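Side-chain contacts in xylose isomerase-like TIM barrel (Anabaena variabilis ATCC 29413, PDB 2QW5), which holds a zinc ion and D-xylose in a TIM-barrel pocket and is probably an isomerase or epimerase acting on sugars: residues E228-K231 with T232-E235; L261-K264 with S265-P269; I200-L203 with K204-S208. All blocks are in the same frame, centred on the assembly; numbering follows the deposited sequence.

Contact 1 of 3, residues E228-K231 with T232-E235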
loop_
_atom_site.group_PDB
_atom_site.type_symbol
_atom_site.label_atom_id
_atom_site.label_comp_id
_atom_site.label_asym_id
_atom_site.label_seq_id
_atom_site.Cartn_x
_atom_site.Cartn_y
_atom_site.Cartn_z
ATOM N N GLU A 228 -34.175 6.956 17.510
ATOM C CA GLU A 228 -34.622 7.988 18.474
ATOM C C GLU A 228 -33.782 9.247 18.366
ATOM O O GLU A 228 -34.332 10.339 18.246
ATOM C CB GLU A 228 -34.674 7.503 19.950
ATOM C CG GLU A 228 -35.660 6.394 20.243
ATOM C CD GLU A 228 -35.193 4.999 19.807
ATOM O OE1 GLU A 228 -33.970 4.759 19.571
ATOM O OE2 GLU A 228 -36.078 4.119 19.702
ATOM N N ILE A 229 -32.455 9.087 18.416
ATOM C CA ILE A 229 -31.522 10.204 18.248
ATOM C C ILE A 229 -31.662 10.791 16.830
ATOM O O ILE A 229 -31.718 11.989 16.674
ATOM C CB ILE A 229 -30.088 9.776 18.558
ATOM C CG1 ILE A 229 -29.974 9.493 20.068
ATOM C CG2 ILE A 229 -29.079 10.839 18.097
ATOM C CD1 ILE A 229 -28.760 8.644 20.466
ATOM N N PHE A 230 -31.803 9.941 15.814
ATOM C CA PHE A 230 -31.998 10.405 14.436
ATOM C C PHE A 230 -33.213 11.327 14.212
ATOM O O PHE A 230 -33.093 12.349 13.511
ATOM C CB PHE A 230 -32.104 9.207 13.515
ATOM C CG PHE A 230 -32.361 9.570 12.088
ATOM C CD1 PHE A 230 -31.381 10.239 11.351
ATOM C CD2 PHE A 230 -33.559 9.211 11.458
ATOM C CE1 PHE A 230 -31.597 10.550 10.010
ATOM C CE2 PHE A 230 -33.776 9.527 10.138
ATOM C CZ PHE A 230 -32.802 10.203 9.417
ATOM N N LYS A 231 -34.338 10.969 14.827
ATOM C CA LYS A 231 -35.559 11.761 14.794
ATOM C C LYS A 231 -35.317 13.179 15.360
ATOM O O LYS A 231 -35.783 14.154 14.784
ATOM C CB LYS A 231 -36.702 11.013 15.524
ATOM C CG LYS A 231 -38.066 11.732 15.471
ATOM C CD LYS A 231 -39.248 11.005 16.141
ATOM C CE LYS A 231 -40.460 11.978 16.264
ATOM N NZ LYS A 231 -41.721 11.374 16.763
ATOM N N THR A 232 -34.600 13.285 16.481
ATOM C CA THR A 232 -34.257 14.578 17.062
ATOM C C THR A 232 -33.349 15.415 16.127
ATOM O O THR A 232 -33.473 16.656 16.052
ATOM C CB THR A 232 -33.529 14.480 18.427
ATOM O OG1 THR A 232 -32.198 13.959 18.264
ATOM C CG2 THR A 232 -34.283 13.658 19.392
ATOM N N GLN A 233 -32.392 14.740 15.470
ATOM C CA GLN A 233 -31.483 15.393 14.526
ATOM C C GLN A 233 -32.261 15.882 13.277
ATOM O O GLN A 233 -32.034 17.012 12.815
ATOM C CB GLN A 233 -30.334 14.443 14.144
ATOM C CG GLN A 233 -29.400 14.128 15.290
ATOM C CD GLN A 233 -28.420 12.965 15.032
ATOM O OE1 GLN A 233 -28.735 11.979 14.339
ATOM N NE2 GLN A 233 -27.248 13.060 15.649
ATOM N N VAL A 234 -33.152 15.048 12.735
ATOM C CA VAL A 234 -34.003 15.456 11.600
ATOM C C VAL A 234 -34.856 16.702 11.929
ATOM O O VAL A 234 -34.855 17.702 11.178
ATOM C CB VAL A 234 -34.906 14.289 11.055
ATOM C CG1 VAL A 234 -35.923 14.817 10.081
ATOM C CG2 VAL A 234 -34.058 13.231 10.397
ATOM N N GLU A 235 -35.558 16.653 13.056
ATOM C CA GLU A 235 -36.382 17.791 13.499
ATOM C C GLU A 235 -35.534 19.061 13.709
ATOM O O GLU A 235 -35.953 20.140 13.323
ATOM C CB GLU A 235 -37.188 17.415 14.762
ATOM C CG GLU A 235 -38.232 16.286 14.506
ATOM C CD GLU A 235 -38.818 15.611 15.787
ATOM O OE1 GLU A 235 -38.307 15.804 16.932
ATOM O OE2 GLU A 235 -39.806 14.857 15.617
#
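V234 lays its CG2 methyl over one face of the F230 ring, one helical turn back, in a CH-pi contact 3.7 Å from the ring centroid. The methyl is offset toward the rim and comes nearest at CZ, 3.4 Å from V234 CG2. F230 is set for this by its first torsion (178°), which puts CG trans to the backbone N, beside the carbonyl carbon. Q233, the residue before V234, works on two neighbours: its CD lies 3.8 Å from I229 CG2, while OE1 approaches the F230 ring at its edge, near the plane. With an alanine here, the I229 methyl is likely to lose its amide neighbour and the rim of F230 the oxygen beside it, opening a gap toward I200. The hydroxyl of T232 turns back on the helix instead: OG1 donates to I229 O at 2.6 Å, in the carbonyl plane and on a lone pair. Because Q233 N donates to I229 O as well, at 3.1 Å, two bonds grip that one oxygen. On the exposed side, the extended chain of K231 carries CE to 3.0 Å from E235 OE2, while NZ stays 4.1 Å from that oxygen, too far for a salt bridge. Helix 227-240 thus packs inward through F230 and V234, which rest on I215 of strand 211-216. L196 flanks F230 from helix 196-203, the F266 ring meets it from helix 263-273, and W260 of the second subunit joins it edge-to-face.

Contact 2 of 3, residues L261-K264 with S265-P269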
loop_
_atom_site.group_PDB
_atom_site.type_symbol
_atom_site.label_atom_id
_atom_site.label_comp_id
_atom_site.label_asym_id
_atom_site.label_seq_id
_atom_site.Cartn_x
_atom_site.Cartn_y
_atom_site.Cartn_z
ATOM N N LEU A 261 -32.357 -1.589 4.512
ATOM C CA LEU A 261 -32.653 -0.151 4.665
ATOM C C LEU A 261 -33.937 -0.069 5.492
ATOM O O LEU A 261 -34.928 -0.628 5.088
ATOM C CB LEU A 261 -32.853 0.545 3.309
ATOM C CG LEU A 261 -32.833 2.083 3.250
ATOM C CD1 LEU A 261 -32.942 2.474 1.815
ATOM C CD2 LEU A 261 -33.932 2.796 4.054
ATOM N N PRO A 262 -33.908 0.588 6.658
ATOM C CA PRO A 262 -35.056 0.726 7.561
ATOM C C PRO A 262 -36.027 1.811 7.075
ATOM O O PRO A 262 -36.094 2.919 7.598
ATOM C CB PRO A 262 -34.383 1.070 8.893
ATOM C CG PRO A 262 -33.220 1.849 8.521
ATOM C CD PRO A 262 -32.731 1.297 7.207
ATOM N N TRP A 263 -36.758 1.468 6.033
ATOM C CA TRP A 263 -37.608 2.420 5.368
ATOM C C TRP A 263 -38.496 3.259 6.249
ATOM O O TRP A 263 -38.479 4.500 6.116
ATOM C CB TRP A 263 -38.465 1.727 4.323
ATOM C CG TRP A 263 -37.700 1.116 3.224
ATOM C CD1 TRP A 263 -37.333 -0.202 3.109
ATOM C CD2 TRP A 263 -37.234 1.772 2.034
ATOM N NE1 TRP A 263 -36.662 -0.394 1.926
ATOM C CE2 TRP A 263 -36.578 0.799 1.251
ATOM C CE3 TRP A 263 -37.297 3.098 1.561
ATOM C CZ2 TRP A 263 -35.984 1.110 0.010
ATOM C CZ3 TRP A 263 -36.709 3.405 0.342
ATOM C CH2 TRP A 263 -36.083 2.409 -0.432
ATOM N N LYS A 264 -39.221 2.601 7.155
ATOM C CA LYS A 264 -40.209 3.289 8.006
ATOM C C LYS A 264 -39.530 4.231 8.972
ATOM O O LYS A 264 -39.898 5.419 9.055
ATOM C CB LYS A 264 -41.069 2.286 8.782
ATOM C CG LYS A 264 -42.245 2.870 9.523
ATOM C CD LYS A 264 -42.956 1.812 10.360
ATOM C CE LYS A 264 -44.226 2.410 10.989
ATOM N NZ LYS A 264 -45.079 1.415 11.727
ATOM N N SER A 265 -38.536 3.697 9.687
ATOM C CA SER A 265 -37.791 4.479 10.696
ATOM C C SER A 265 -36.938 5.592 10.166
ATOM O O SER A 265 -36.728 6.601 10.857
ATOM C CB SER A 265 -36.940 3.546 11.541
ATOM O OG SER A 265 -37.791 2.920 12.450
ATOM N N PHE A 266 -36.450 5.418 8.943
ATOM C CA PHE A 266 -35.633 6.423 8.266
ATOM C C PHE A 266 -36.521 7.491 7.614
ATOM O O PHE A 266 -36.298 8.668 7.809
ATOM C CB PHE A 266 -34.714 5.777 7.210
ATOM C CG PHE A 266 -33.877 6.767 6.476
ATOM C CD1 PHE A 266 -32.779 7.366 7.111
ATOM C CD2 PHE A 266 -34.206 7.157 5.165
ATOM C CE1 PHE A 266 -32.000 8.316 6.443
ATOM C CE2 PHE A 266 -33.445 8.121 4.485
ATOM C CZ PHE A 266 -32.319 8.695 5.131
ATOM N N LEU A 267 -37.512 7.080 6.824
ATOM C CA LEU A 267 -38.329 8.038 6.088
ATOM C C LEU A 267 -39.425 8.756 6.867
ATOM O O LEU A 267 -39.770 9.887 6.497
ATOM C CB LEU A 267 -38.969 7.402 4.831
ATOM C CG LEU A 267 -38.111 7.055 3.603
ATOM C CD1 LEU A 267 -39.009 6.436 2.602
ATOM C CD2 LEU A 267 -37.422 8.271 3.014
ATOM N N THR A 268 -40.004 8.120 7.872
ATOM C CA THR A 268 -41.116 8.753 8.602
ATOM C C THR A 268 -40.778 10.156 9.146
ATOM O O THR A 268 -41.503 11.089 8.842
ATOM C CB THR A 268 -41.705 7.838 9.680
ATOM O OG1 THR A 268 -42.271 6.703 9.016
ATOM C CG2 THR A 268 -42.770 8.578 10.497
ATOM N N PRO A 269 -39.665 10.313 9.905
ATOM C CA PRO A 269 -39.353 11.661 10.391
ATOM C C PRO A 269 -39.008 12.682 9.306
ATOM O O PRO A 269 -39.296 13.881 9.471
ATOM C CB PRO A 269 -38.178 11.437 11.352
ATOM C CG PRO A 269 -37.633 10.102 11.013
ATOM C CD PRO A 269 -38.726 9.302 10.421
#
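An inverse gamma turn centred on P262 leads into helix 263-273, the helix of the beta-alpha-beta unit between strands 243-248 and 278-280. P262, at the N-cap position, accepts F266 N through its O at 2.9 Å, with the donor almost in line with the carbonyl bond. The same two residues also meet through their side chains, P262 CG lying 4.4 Å from F266 CB, and L261 CD2 adds to this small apolar patch. W263 illustrates how one indole can be bounded in two ways: L261 CD1 sits 3.7 Å above one face, toward the rim, while L267 CD1 meets the edge, in plane, 3.9 Å from W263 CE3. The W263 and L267 side chains run alongside each other, pointing the same way. Farther along, K264 O is held twice by T268. Its hydroxyl OG1 donates at 2.7 Å to K264 O, and T268 N donates to the same oxygen at 3.0 Å, from the opposite face of the carbonyl plane. The hydroxyl reaches back to that carbonyl because OG1 lies trans to the T268 carbonyl carbon (chi1 -64°). The next residue, P269, has no N-H to offer S265 O, and the helix kinks there. W260 of the second subunit packs on P262 and S265. Within its own chain the helix meets three others: W263 and L267 rest on helix 314-332, P262 and F266 face helix 217-223, and P269 packs against helix 227-240.

Contact 3 of 3, residues I200-L203 with K204-S208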
loop_
_atom_site.group_PDB
_atom_site.type_symbol
_atom_site.label_atom_id
_atom_site.label_comp_id
_atom_site.label_asym_id
_atom_site.label_seq_id
_atom_site.Cartn_x
_atom_site.Cartn_y
_atom_site.Cartn_z
ATOM N N ILE A 200 -23.474 18.246 12.515
ATOM C CA ILE A 200 -24.272 19.225 13.235
ATOM C C ILE A 200 -23.333 20.099 14.060
ATOM O O ILE A 200 -23.471 21.335 14.042
ATOM C CB ILE A 200 -25.382 18.598 14.078
ATOM C CG1 ILE A 200 -26.569 18.208 13.176
ATOM C CG2 ILE A 200 -25.908 19.588 15.128
ATOM C CD1 ILE A 200 -27.621 17.377 13.844
ATOM N N GLU A 201 -22.367 19.478 14.726
ATOM C CA GLU A 201 -21.334 20.214 15.489
ATOM C C GLU A 201 -20.497 21.172 14.601
ATOM O O GLU A 201 -20.221 22.310 14.989
ATOM C CB GLU A 201 -20.433 19.222 16.220
ATOM C CG GLU A 201 -19.390 19.867 17.184
ATOM C CD GLU A 201 -18.634 18.838 18.075
ATOM O OE1 GLU A 201 -18.945 17.603 18.062
ATOM O OE2 GLU A 201 -17.714 19.290 18.799
ATOM N N PHE A 202 -20.118 20.705 13.407
ATOM C CA PHE A 202 -19.381 21.513 12.435
ATOM C C PHE A 202 -20.182 22.744 12.045
ATOM O O PHE A 202 -19.640 23.879 12.046
ATOM C CB PHE A 202 -19.034 20.701 11.165
ATOM C CG PHE A 202 -18.418 21.532 10.053
ATOM C CD1 PHE A 202 -17.081 21.882 10.097
ATOM C CD2 PHE A 202 -19.185 21.990 8.991
ATOM C CE1 PHE A 202 -16.502 22.669 9.094
ATOM C CE2 PHE A 202 -18.611 22.798 7.963
ATOM C CZ PHE A 202 -17.264 23.117 8.018
ATOM N N LEU A 203 -21.446 22.517 11.693
ATOM C CA LEU A 203 -22.354 23.593 11.278
ATOM C C LEU A 203 -22.626 24.672 12.322
ATOM O O LEU A 203 -22.995 25.772 11.929
ATOM C CB LEU A 203 -23.653 23.055 10.719
ATOM C CG LEU A 203 -23.523 22.297 9.385
ATOM C CD1 LEU A 203 -24.797 21.568 9.126
ATOM C CD2 LEU A 203 -23.181 23.170 8.182
ATOM N N LYS A 204 -22.428 24.376 13.613
ATOM C CA LYS A 204 -22.615 25.380 14.674
ATOM C C LYS A 204 -21.677 26.576 14.445
ATOM O O LYS A 204 -21.984 27.688 14.880
ATOM C CB LYS A 204 -22.411 24.770 16.081
ATOM C CG LYS A 204 -23.402 23.637 16.495
ATOM C CD LYS A 204 -24.783 24.140 16.939
ATOM C CE LYS A 204 -25.833 23.019 17.178
ATOM N NZ LYS A 204 -25.521 21.919 18.097
ATOM N N GLY A 205 -20.534 26.343 13.788
ATOM C CA GLY A 205 -19.574 27.403 13.435
ATOM C C GLY A 205 -19.683 28.024 12.040
ATOM O O GLY A 205 -18.791 28.771 11.630
ATOM N N VAL A 206 -20.763 27.719 11.328
ATOM C CA VAL A 206 -21.057 28.255 10.002
ATOM C C VAL A 206 -22.372 29.064 10.072
ATOM O O VAL A 206 -23.449 28.506 10.264
ATOM C CB VAL A 206 -21.162 27.111 9.006
ATOM C CG1 VAL A 206 -21.383 27.627 7.586
ATOM C CG2 VAL A 206 -19.866 26.260 9.061
ATOM N N LYS A 207 -22.262 30.388 9.986
ATOM C CA LYS A 207 -23.424 31.275 10.045
ATOM C C LYS A 207 -24.444 31.023 8.931
ATOM O O LYS A 207 -25.641 30.986 9.185
ATOM C CB LYS A 207 -22.997 32.755 10.069
ATOM C CG LYS A 207 -22.319 33.188 11.389
ATOM N N SER A 208 -23.956 30.848 7.713
ATOM C CA SER A 208 -24.826 30.626 6.558
ATOM C C SER A 208 -25.680 29.338 6.526
ATOM O O SER A 208 -25.150 28.216 6.409
ATOM C CB SER A 208 -24.017 30.704 5.284
ATOM O OG SER A 208 -24.847 30.380 4.185
#
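The F202 ring is touched obliquely by V206 CG2, which comes to 3.8 Å from F202 CE2; the F202 side chain also packs on A162 and L166 of helix 148-176 and on I182 of strand 179-182. A type I beta turn from L203 to V206 links the two residues and carries the chain from helix 196-203 toward strand 211-216, a helix-to-strand connection of the barrel. V206 N closes the turn by donating to L203 O at 3.0 Å. Its donor stands well above the carbonyl plane, away from the lone pairs, as does G205 N, which binds F202 O at 3.1 Å. With the backbone turned in this way, V206 CG2 comes back beside the F202 ring. The valine torsion completes the approach: CG2 is trans to its own carbonyl carbon, with CG1 trans to the backbone N (chi1 -176°). Within the turn, K204 N has a weak bond to I200 O and another to E201 O, sharing its hydrogen between two carbonyls of the preceding helical turn. L203 points its side chain inward, onto V211 and V213 of strand 211-216. R242 reaches the outgoing chain, its NH2 bonding V206 O.

Read from the N terminus, the order is contact 3, contact 1, contact 2, in series along one TIM-barrel chain. Each joins adjoining residues and closes only a helical turn or a tight bend, so none nests in or crosses another. Contact 3 ends one helix and turns toward strand 211-216, contact 1 lies within helix 227-240, and contact 2 begins helix 263-273. The middle one bridges the others: Q233 CG packs on I200 CD1 at 4.0 Å, while F230, K231 and V234 meet P269. Contacts 2 and 3 do not touch, their nearest atoms being about 12 Å apart. Helices 196-203, 227-240 and 263-273 are thereby joined side by side.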